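Local coordinates for peroxiredoxin 6 (Arenicola marina, PDB 2V2G), which probably reduces hydrogen peroxide and organic hydroperoxides to water and alcohols as a thiol-specific peroxidase of the peroxiredoxin family, at residues Glu56-Phe59 against Lys60-Val64. The protein carries 1 engineered substitution. Numbering follows the deposited sequence.
Sequences EGDF and KKRGV
A Schellman motif ends the short helix 56-61: Val64 N reaches back to Phe59 O (3.0 Å, 162°), and Gly63, turning the chain at positive phi, sends its N to Lys60 O, 2.9 Å away. Arg62 N is a second donor to Phe59 O, at 3.0 Å through a more bent bond and from the opposite face of the carbonyl plane. Upstream, Lys60 N still makes a regular helical bond to Glu56 O (2.8 Å). The carbonyl of Asp58 is taken by a side chain instead: chi1 of -65° sets CG of Arg62 beside its backbone N, and the chain, extended from CG to NE, runs back past Asp58 O to place NH1 2.8 Å from it, in the guanidinium plane but above the carbonyl plane. A water donates to Asp58 OD1 and accepts from the same NH1, bridging two atoms that at 4.3 Å are too far apart for a direct salt bridge; Arg62 NE meanwhile pairs with Asp161 of helix 153-168 in a salt bridge. On the buried side, Val64 CG1 meets the edge of the Phe59 ring at CD1 (3.8 Å), and both side chains pack on Ile160. The Schellman motif, with glycine at C', thus leads from helix 56-61 toward strand 64-70 of the thioredoxin-like central sheet.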
loop_
_atom_site.group_PDB
_atom_site.type_symbol
_atom_site.label_atom_id
_atom_site.label_comp_id
_atom_site.label_asym_id
_atom_site.label_seq_id
_atom_site.Cartn_x
_atom_site.Cartn_y
_atom_site.Cartn_z
ATOM N N GLU A 56 2.828 -18.950 4.294
ATOM C CA GLU A 56 1.481 -19.478 4.062
ATOM C C GLU A 56 0.768 -19.830 5.397
ATOM O O GLU A 56 -0.420 -19.521 5.557
ATOM C CB GLU A 56 1.527 -20.668 3.082
ATOM C CG GLU A 56 1.445 -22.032 3.666
ATOM C CD GLU A 56 0.008 -22.476 4.022
ATOM O OE1 GLU A 56 -0.984 -21.988 3.387
ATOM O OE2 GLU A 56 -0.116 -23.332 4.923
ATOM N N GLY A 57 1.500 -20.383 6.336
ATOM C CA GLY A 57 0.952 -20.603 7.648
ATOM C C GLY A 57 0.506 -19.363 8.430
ATOM O O GLY A 57 -0.421 -19.456 9.225
ATOM N N ASP A 58 1.190 -18.227 8.251
ATOM C CA ASP A 58 0.778 -16.989 8.909
ATOM C C ASP A 58 -0.572 -16.504 8.348
ATOM O O ASP A 58 -1.407 -16.005 9.075
ATOM C CB ASP A 58 1.875 -15.930 8.698
ATOM C CG ASP A 58 3.188 -16.304 9.425
ATOM O OD1 ASP A 58 3.147 -16.746 10.610
ATOM O OD2 ASP A 58 4.262 -16.278 8.781
ATOM N N PHE A 59 -0.773 -16.669 7.061
ATOM C CA PHE A 59 -2.063 -16.316 6.436
ATOM C C PHE A 59 -3.118 -17.327 6.892
ATOM O O PHE A 59 -4.227 -16.931 7.269
ATOM C CB PHE A 59 -1.920 -16.253 4.933
ATOM C CG PHE A 59 -1.186 -15.025 4.477
ATOM C CD1 PHE A 59 -1.872 -13.831 4.315
ATOM C CD2 PHE A 59 0.175 -15.068 4.206
ATOM C CE1 PHE A 59 -1.218 -12.651 3.854
ATOM C CE2 PHE A 59 0.851 -13.886 3.727
ATOM C CZ PHE A 59 0.168 -12.681 3.603
ATOM N N LYS A 60 -2.744 -18.610 6.886
ATOM C CA LYS A 60 -3.701 -19.670 7.248
ATOM C C LYS A 60 -4.184 -19.452 8.676
ATOM O O LYS A 60 -5.378 -19.559 8.927
ATOM C CB LYS A 60 -3.096 -21.083 7.001
ATOM C CG LYS A 60 -4.077 -22.257 7.019
ATOM C CD LYS A 60 -3.293 -23.585 6.819
ATOM C CE LYS A 60 -3.988 -24.816 7.516
ATOM N NZ LYS A 60 -3.307 -26.198 7.506
ATOM N N LYS A 61 -3.278 -19.148 9.607
ATOM C CA LYS A 61 -3.627 -18.888 11.025
ATOM C C LYS A 61 -4.678 -17.782 11.167
ATOM O O LYS A 61 -5.448 -17.740 12.169
ATOM C CB LYS A 61 -2.395 -18.414 11.838
ATOM C CG LYS A 61 -1.331 -19.489 12.094
ATOM C CD LYS A 61 -1.623 -20.412 13.264
ATOM C CE LYS A 61 -0.475 -21.411 13.593
ATOM N NZ LYS A 61 -0.519 -21.713 15.035
ATOM N N ARG A 62 -4.641 -16.848 10.226
ATOM C CA ARG A 62 -5.550 -15.701 10.263
ATOM C C ARG A 62 -6.816 -15.910 9.470
ATOM O O ARG A 62 -7.629 -15.003 9.344
ATOM C CB ARG A 62 -4.810 -14.472 9.790
ATOM C CG ARG A 62 -3.695 -14.097 10.747
ATOM C CD ARG A 62 -2.828 -13.057 10.049
ATOM N NE ARG A 62 -1.829 -12.417 10.896
ATOM C CZ ARG A 62 -0.678 -12.957 11.279
ATOM N NH1 ARG A 62 -0.304 -14.199 10.924
ATOM N NH2 ARG A 62 0.124 -12.240 12.031
ATOM N N GLY A 63 -7.005 -17.112 8.915
ATOM C CA GLY A 63 -8.182 -17.371 8.096
ATOM C C GLY A 63 -8.202 -16.629 6.782
ATOM O O GLY A 63 -9.270 -16.285 6.256
ATOM N N VAL A 64 -7.017 -16.358 6.224
ATOM C CA VAL A 64 -6.901 -15.555 5.020
ATOM C C VAL A 64 -6.510 -16.402 3.809
ATOM O O VAL A 64 -5.485 -17.130 3.831
ATOM C CB VAL A 64 -5.839 -14.391 5.182
ATOM C CG1 VAL A 64 -5.622 -13.701 3.861
ATOM C CG2 VAL A 64 -6.220 -13.488 6.403
HETATM O O HOH W 1 1.832 -15.319 12.298
#